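Local coordinates for triphenylmethane reductase (Citrobacter sp., PDB 2JL1), which probably reduces triphenylmethane dyes with NADPH as the electron donor, through an NADP-binding Rossmann-type domain of the NmrA-like family, at residues A[70-75]-A[88-93]; A[123-128]-A[135-140]. All coordinates share one frame; numbering follows the deposited sequence.

Overall arrangement
Contact 1 and contact 2 are neighbouring helix-on-strand packings against one parallel sheet of seven strands, their centres about 10 Å apart. Contact 1 belongs to the unit strand 69-72, helix 80-96, strand 101-107. Contact 2 belongs to the next unit, strand 101-107, helix 117-130, strand 135-140, so the two units have strand 101-107 in common. The contacts touch directly. F72 CE2 lies 3.7 Å from T124 CG2, V91 CG2 3.7 Å from I128 CG1, and L71 CD1 meets L138 CD1 at 3.6 Å. Contact 1 runs into the NADP site through S74 and G75. Contact 2 stands farther back, with about 10 Å between nearest atoms of the R139 side chain and NADP. Both reach the second subunit.

Contact 1 of 2, residues A[70-75]-A[88-93]; sequences LLFISG and ANVVKA. With NAP (NADP nicotinamide-adenine-dinucleotide phosphate), chain B.
F72 on the strand and V90 on the helix mark the closest backbone approach, with their CA atoms 8.0 Å apart. Segment 70-75 starts as a strand of the central sheet and continues as a loop, while 88-93 is helical throughout. No hydrogen bond joins the two, and the contact is small and buried. F72 and V90 point at each other from opposite directions. V90 CG1 sits almost exactly over the centre of the F72 ring, 3.5 Å from the centroid and 5° off the normal, a CH-pi contact. V90 turns this methyl to the ring by setting CG1 anti to the backbone N (chi1 171°). V91 adds CG2, which approaches F72 CE2 obliquely at 4.0 Å. Around the same ring, H87 meets it edge-to-face and Y104 at about 55° between planes. Beyond the strand, NADP O3D of the nicotinamide ribose donates to S74 O at 2.5 Å. O2D lies 2.5 Å from G75 O, a separation so short that its geometry is doubtful. I73 CG2 packs on C5D of the same ribose at 3.6 Å. Helix packing behind a strand whose C-terminal end carries the cofactor loop is characteristic of a Rossmann-fold beta-alpha-beta unit.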
loop_
_atom_site.group_PDB
_atom_site.type_symbol
_atom_site.label_atom_id
_atom_site.label_comp_id
_atom_site.label_asym_id
_atom_site.label_seq_id
_atom_site.Cartn_x
_atom_site.Cartn_y
_atom_site.Cartn_z
ATOM N N LEU A 70 6.599 -5.041 -18.228
ATOM C CA LEU A 70 5.168 -5.249 -17.961
ATOM C C LEU A 70 4.443 -3.936 -17.743
ATOM O O LEU A 70 4.830 -3.144 -16.872
ATOM C CB LEU A 70 4.956 -6.154 -16.731
ATOM C CG LEU A 70 3.494 -6.391 -16.306
ATOM C CD1 LEU A 70 2.709 -7.173 -17.365
ATOM C CD2 LEU A 70 3.373 -7.041 -14.920
ATOM N N LEU A 71 3.390 -3.695 -18.525
ATOM C CA LEU A 71 2.483 -2.579 -18.199
ATOM C C LEU A 71 1.290 -3.158 -17.444
ATOM O O LEU A 71 0.442 -3.852 -18.017
ATOM C CB LEU A 71 2.056 -1.785 -19.432
ATOM C CG LEU A 71 1.054 -0.645 -19.109
ATOM C CD1 LEU A 71 1.704 0.468 -18.235
ATOM C CD2 LEU A 71 0.454 -0.062 -20.364
ATOM N N PHE A 72 1.262 -2.871 -16.144
ATOM C CA PHE A 72 0.244 -3.328 -15.238
ATOM C C PHE A 72 -0.824 -2.214 -15.251
ATOM O O PHE A 72 -0.610 -1.139 -14.708
ATOM C CB PHE A 72 0.906 -3.514 -13.864
ATOM C CG PHE A 72 -0.047 -3.808 -12.728
ATOM C CD1 PHE A 72 -1.398 -4.079 -12.963
ATOM C CD2 PHE A 72 0.423 -3.828 -11.418
ATOM C CE1 PHE A 72 -2.278 -4.328 -11.909
ATOM C CE2 PHE A 72 -0.450 -4.106 -10.362
ATOM C CZ PHE A 72 -1.816 -4.334 -10.629
ATOM N N ILE A 73 -1.939 -2.453 -15.939
ATOM C CA ILE A 73 -3.042 -1.491 -15.969
ATOM C C ILE A 73 -3.970 -1.891 -14.842
ATOM O O ILE A 73 -4.320 -3.058 -14.732
ATOM C CB ILE A 73 -3.773 -1.492 -17.343
ATOM C CG1 ILE A 73 -2.829 -0.981 -18.452
ATOM C CG2 ILE A 73 -5.132 -0.708 -17.256
ATOM C CD1 ILE A 73 -3.457 -0.963 -19.848
ATOM N N SER A 74 -4.381 -0.930 -13.999
ATOM C CA SER A 74 -5.160 -1.252 -12.805
ATOM C C SER A 74 -6.498 -1.903 -13.146
ATOM O O SER A 74 -7.041 -1.679 -14.222
ATOM C CB SER A 74 -5.367 -0.006 -11.915
ATOM O OG SER A 74 -5.806 1.115 -12.678
ATOM N N GLY A 75 -7.024 -2.718 -12.235
ATOM C CA GLY A 75 -8.309 -3.371 -12.470
ATOM C C GLY A 75 -9.484 -2.407 -12.373
ATOM O O GLY A 75 -9.317 -1.293 -11.892
ATOM N N ALA A 88 -2.217 -7.097 -5.458
ATOM C CA ALA A 88 -1.128 -7.770 -4.744
ATOM C C ALA A 88 -0.725 -9.080 -5.432
ATOM O O ALA A 88 0.461 -9.388 -5.513
ATOM C CB ALA A 88 -1.469 -8.014 -3.282
ATOM N N ASN A 89 -1.714 -9.835 -5.924
ATOM C CA ASN A 89 -1.460 -11.045 -6.719
ATOM C C ASN A 89 -0.667 -10.736 -7.981
ATOM O O ASN A 89 0.235 -11.497 -8.345
ATOM C CB ASN A 89 -2.761 -11.732 -7.158
ATOM C CG ASN A 89 -3.528 -12.367 -6.023
ATOM O OD1 ASN A 89 -2.984 -12.706 -4.963
ATOM N ND2 ASN A 89 -4.839 -12.561 -6.260
ATOM N N VAL A 90 -1.016 -9.638 -8.666
ATOM C CA VAL A 90 -0.299 -9.245 -9.890
ATOM C C VAL A 90 1.184 -8.985 -9.605
ATOM O O VAL A 90 2.068 -9.525 -10.283
ATOM C CB VAL A 90 -0.943 -8.006 -10.570
ATOM C CG1 VAL A 90 -0.065 -7.490 -11.698
ATOM C CG2 VAL A 90 -2.325 -8.374 -11.118
ATOM N N VAL A 91 1.445 -8.159 -8.603
ATOM C CA VAL A 91 2.805 -7.768 -8.221
ATOM C C VAL A 91 3.617 -9.001 -7.827
ATOM O O VAL A 91 4.779 -9.131 -8.244
ATOM C CB VAL A 91 2.774 -6.725 -7.073
ATOM C CG1 VAL A 91 4.176 -6.373 -6.600
ATOM C CG2 VAL A 91 2.047 -5.476 -7.526
ATOM N N LYS A 92 3.021 -9.915 -7.057
ATOM C CA LYS A 92 3.771 -11.127 -6.653
ATOM C C LYS A 92 4.087 -12.004 -7.857
ATOM O O LYS A 92 5.199 -12.517 -7.972
ATOM C CB LYS A 92 3.034 -11.957 -5.612
ATOM C CG LYS A 92 3.948 -12.998 -4.945
ATOM C CD LYS A 92 3.179 -13.948 -4.096
ATOM C CE LYS A 92 4.115 -14.999 -3.503
ATOM N NZ LYS A 92 4.368 -16.042 -4.526
ATOM N N ALA A 93 3.107 -12.175 -8.748
ATOM C CA ALA A 93 3.309 -12.929 -9.995
ATOM C C ALA A 93 4.434 -12.319 -10.843
ATOM O O ALA A 93 5.335 -13.040 -11.325
ATOM C CB ALA A 93 2.025 -13.023 -10.785
HETATM P PA NAP B . -11.890 -0.702 -18.924
HETATM O O1A NAP B . -13.108 -0.828 -18.076
HETATM O O2A NAP B . -12.146 -0.469 -20.361
HETATM O O5B NAP B . -10.936 -1.969 -18.759
HETATM C C5B NAP B . -10.716 -2.644 -17.540
HETATM C C4B NAP B . -9.894 -3.864 -17.926
HETATM O O4B NAP B . -9.597 -4.659 -16.785
HETATM C C3B NAP B . -10.709 -4.720 -18.897
HETATM O O3B NAP B . -9.901 -5.100 -19.980
HETATM C C2B NAP B . -11.064 -5.939 -18.094
HETATM O O2B NAP B . -11.034 -7.083 -18.888
HETATM C C1B NAP B . -9.912 -5.997 -17.112
HETATM N N9A NAP B . -10.281 -6.841 -15.967
HETATM C C8A NAP B . -11.387 -6.749 -15.168
HETATM N N7A NAP B . -11.315 -7.739 -14.247
HETATM C C5A NAP B . -10.195 -8.465 -14.472
HETATM C C6A NAP B . -9.647 -9.582 -13.842
HETATM N N6A NAP B . -10.251 -10.149 -12.801
HETATM N N1A NAP B . -8.463 -10.100 -14.313
HETATM C C2A NAP B . -7.834 -9.532 -15.399
HETATM N N3A NAP B . -8.372 -8.425 -16.015
HETATM C C4A NAP B . -9.540 -7.908 -15.556
HETATM O O3 NAP B . -11.012 0.516 -18.304
HETATM P PN NAP B . -10.157 1.668 -19.036
HETATM O O1N NAP B . -9.308 0.999 -20.036
HETATM O O2N NAP B . -11.078 2.760 -19.456
HETATM O O5D NAP B . -9.168 2.170 -17.823
HETATM C C5D NAP B . -8.163 1.299 -17.322
HETATM C C4D NAP B . -8.054 1.278 -15.793
HETATM O O4D NAP B . -7.915 2.605 -15.315
HETATM C C3D NAP B . -9.305 0.716 -15.114
HETATM O O3D NAP B . -9.262 -0.664 -14.856
HETATM C C2D NAP B . -9.427 1.513 -13.828
HETATM O O2D NAP B . -8.750 0.944 -12.727
HETATM C C1D NAP B . -8.722 2.809 -14.165
HETATM N N1N NAP B . -9.744 3.853 -14.349
HETATM C C2N NAP B . -9.306 5.138 -14.401
HETATM C C3N NAP B . -10.202 6.161 -14.523
HETATM C C7N NAP B . -9.739 7.554 -14.561
HETATM O O7N NAP B . -10.733 8.542 -14.823
HETATM N N7N NAP B . -8.446 7.784 -14.308
HETATM C C4N NAP B . -11.573 5.880 -14.697
HETATM C C5N NAP B . -11.991 4.573 -14.738
HETATM C C6N NAP B . -11.064 3.551 -14.504
HETATM P P2B NAP B . -12.367 -7.679 -19.577
HETATM O O1X NAP B . -12.400 -7.170 -21.005
HETATM O O2X NAP B . -13.633 -7.243 -18.859
HETATM O O3X NAP B . -12.206 -9.184 -19.516
#

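Contact 2 of 2, residues A[123-128]-A[135-140]; sequences ATEYAI and YTFLRN
Y135 opens the strand against I128 of the helix, its CB 3.8 Å from I128 CG2. Helix 123-128 runs nearly antiparallel to strand 135-140, with the axes 10.2 Å apart and at 169°. The Y135 ring leans forward along the strand, so that CD1 lies over one face of the F137 ring. F137 comes next, covered on its opposite face by E125. There E125 CG stands 3.6 Å above the ring centre, a CH-pi contact, and the carboxylate lies stacked on the ring at 9° between planes. I128 CG2 reaches the ring edge at CE2, 3.8 Å away. R139 follows, and its extended chain brings the guanidinium side-on to E125. R139 NE donates to the syn lone pair of E125 OE2 at 2.8 Å, and R139 NH2 donates to E125 OE1 at 2.9 Å with an N-H...O angle of 164°. The two bonds fix the carboxylate over F137. R139 NH1 has a second partner, E111, so the guanidinium probably balances two acids. A glycerol, probably from the crystallisation liquor, also hydrogen-bonds to E125 OE1. This buried packing joins helix 117-130 to strand 135-140, the second half of a Rossmann-type beta-alpha-beta crossover.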
loop_
_atom_site.group_PDB
_atom_site.type_symbol
_atom_site.label_atom_id
_atom_site.label_comp_id
_atom_site.label_asym_id
_atom_site.label_seq_id
_atom_site.Cartn_x
_atom_site.Cartn_y
_atom_site.Cartn_z
ATOM N N ALA A 123 -1.338 1.864 -2.233
ATOM C CA ALA A 123 -1.036 0.520 -1.714
ATOM C C ALA A 123 -0.305 -0.296 -2.781
ATOM O O ALA A 123 0.669 -1.015 -2.483
ATOM C CB ALA A 123 -2.331 -0.200 -1.249
ATOM N N THR A 124 -0.758 -0.168 -4.034
ATOM C CA THR A 124 -0.188 -0.918 -5.160
ATOM C C THR A 124 1.220 -0.432 -5.501
ATOM O O THR A 124 2.133 -1.245 -5.735
ATOM C CB THR A 124 -1.129 -0.859 -6.394
ATOM O OG1 THR A 124 -2.405 -1.385 -5.998
ATOM C CG2 THR A 124 -0.548 -1.693 -7.559
ATOM N N GLU A 125 1.411 0.885 -5.494
ATOM C CA GLU A 125 2.758 1.455 -5.653
ATOM C C GLU A 125 3.744 0.914 -4.594
ATOM O O GLU A 125 4.850 0.491 -4.934
ATOM C CB GLU A 125 2.736 2.985 -5.606
ATOM C CG GLU A 125 2.283 3.642 -6.926
ATOM C CD GLU A 125 2.383 5.170 -6.915
ATOM O OE1 GLU A 125 3.078 5.751 -6.027
ATOM O OE2 GLU A 125 1.761 5.789 -7.823
ATOM N N TYR A 126 3.348 0.943 -3.321
ATOM C CA TYR A 126 4.174 0.359 -2.260
ATOM C C TYR A 126 4.427 -1.124 -2.430
ATOM O O TYR A 126 5.539 -1.589 -2.145
ATOM C CB TYR A 126 3.612 0.666 -0.868
ATOM C CG TYR A 126 3.930 2.048 -0.424
ATOM C CD1 TYR A 126 5.261 2.419 -0.145
ATOM C CD2 TYR A 126 2.937 3.006 -0.290
ATOM C CE1 TYR A 126 5.574 3.708 0.260
ATOM C CE2 TYR A 126 3.246 4.298 0.131
ATOM C CZ TYR A 126 4.568 4.635 0.394
ATOM O OH TYR A 126 4.887 5.900 0.804
ATOM N N ALA A 127 3.425 -1.872 -2.900
ATOM C CA ALA A 127 3.623 -3.280 -3.244
ATOM C C ALA A 127 4.709 -3.471 -4.313
ATOM O O ALA A 127 5.593 -4.311 -4.172
ATOM C CB ALA A 127 2.302 -3.940 -3.692
ATOM N N ILE A 128 4.639 -2.682 -5.383
ATOM C CA ILE A 128 5.648 -2.752 -6.452
ATOM C C ILE A 128 7.049 -2.398 -5.934
ATOM O O ILE A 128 8.050 -3.013 -6.349
ATOM C CB ILE A 128 5.257 -1.850 -7.656
ATOM C CG1 ILE A 128 4.055 -2.466 -8.372
ATOM C CG2 ILE A 128 6.478 -1.638 -8.602
ATOM C CD1 ILE A 128 3.244 -1.484 -9.318
ATOM N N TYR A 135 10.775 0.443 -11.684
ATOM C CA TYR A 135 9.349 0.785 -11.882
ATOM C C TYR A 135 9.197 2.107 -12.611
ATOM O O TYR A 135 10.117 2.938 -12.641
ATOM C CB TYR A 135 8.594 0.877 -10.533
ATOM C CG TYR A 135 9.099 2.023 -9.667
ATOM C CD1 TYR A 135 8.595 3.324 -9.824
ATOM C CD2 TYR A 135 10.119 1.816 -8.730
ATOM C CE1 TYR A 135 9.074 4.383 -9.051
ATOM C CE2 TYR A 135 10.605 2.868 -7.948
ATOM C CZ TYR A 135 10.093 4.140 -8.124
ATOM O OH TYR A 135 10.583 5.172 -7.373
ATOM N N THR A 136 8.024 2.299 -13.201
ATOM C CA THR A 136 7.576 3.613 -13.627
ATOM C C THR A 136 6.129 3.743 -13.181
ATOM O O THR A 136 5.286 2.947 -13.572
ATOM C CB THR A 136 7.611 3.821 -15.151
ATOM O OG1 THR A 136 8.927 3.533 -15.667
ATOM C CG2 THR A 136 7.265 5.291 -15.471
ATOM N N PHE A 137 5.846 4.756 -12.376
ATOM C CA PHE A 137 4.482 4.984 -11.929
ATOM C C PHE A 137 3.889 6.062 -12.826
ATOM O O PHE A 137 4.311 7.223 -12.818
ATOM C CB PHE A 137 4.459 5.365 -10.447
ATOM C CG PHE A 137 4.928 4.267 -9.539
ATOM C CD1 PHE A 137 5.579 4.566 -8.347
ATOM C CD2 PHE A 137 4.734 2.929 -9.877
ATOM C CE1 PHE A 137 5.991 3.557 -7.486
ATOM C CE2 PHE A 137 5.192 1.912 -9.021
ATOM C CZ PHE A 137 5.821 2.240 -7.833
ATOM N N LEU A 138 2.980 5.620 -13.675
ATOM C CA LEU A 138 2.299 6.441 -14.637
ATOM C C LEU A 138 1.033 6.886 -13.930
ATOM O O LEU A 138 0.000 6.195 -13.954
ATOM C CB LEU A 138 1.958 5.590 -15.885
ATOM C CG LEU A 138 3.147 5.015 -16.675
ATOM C CD1 LEU A 138 2.708 3.881 -17.649
ATOM C CD2 LEU A 138 3.902 6.112 -17.419
ATOM N N ARG A 139 1.115 8.009 -13.228
ATOM C CA ARG A 139 -0.001 8.416 -12.374
ATOM C C ARG A 139 -1.007 9.204 -13.200
ATOM O O ARG A 139 -0.836 10.398 -13.425
ATOM C CB ARG A 139 0.507 9.251 -11.197
ATOM C CG ARG A 139 1.315 8.470 -10.175
ATOM C CD ARG A 139 1.592 9.361 -8.992
ATOM N NE ARG A 139 1.883 8.596 -7.781
ATOM C CZ ARG A 139 1.891 9.144 -6.562
ATOM N NH1 ARG A 139 1.646 10.448 -6.417
ATOM N NH2 ARG A 139 2.137 8.405 -5.485
ATOM N N ASN A 140 -2.042 8.521 -13.683
ATOM C CA ASN A 140 -2.949 9.115 -14.663
ATOM C C ASN A 140 -3.949 10.063 -14.015
ATOM O O ASN A 140 -4.399 9.820 -12.908
ATOM C CB ASN A 140 -3.693 8.028 -15.446
ATOM C CG ASN A 140 -2.791 7.280 -16.415
ATOM O OD1 ASN A 140 -1.673 7.717 -16.723
ATOM N ND2 ASN A 140 -3.256 6.129 -16.870
#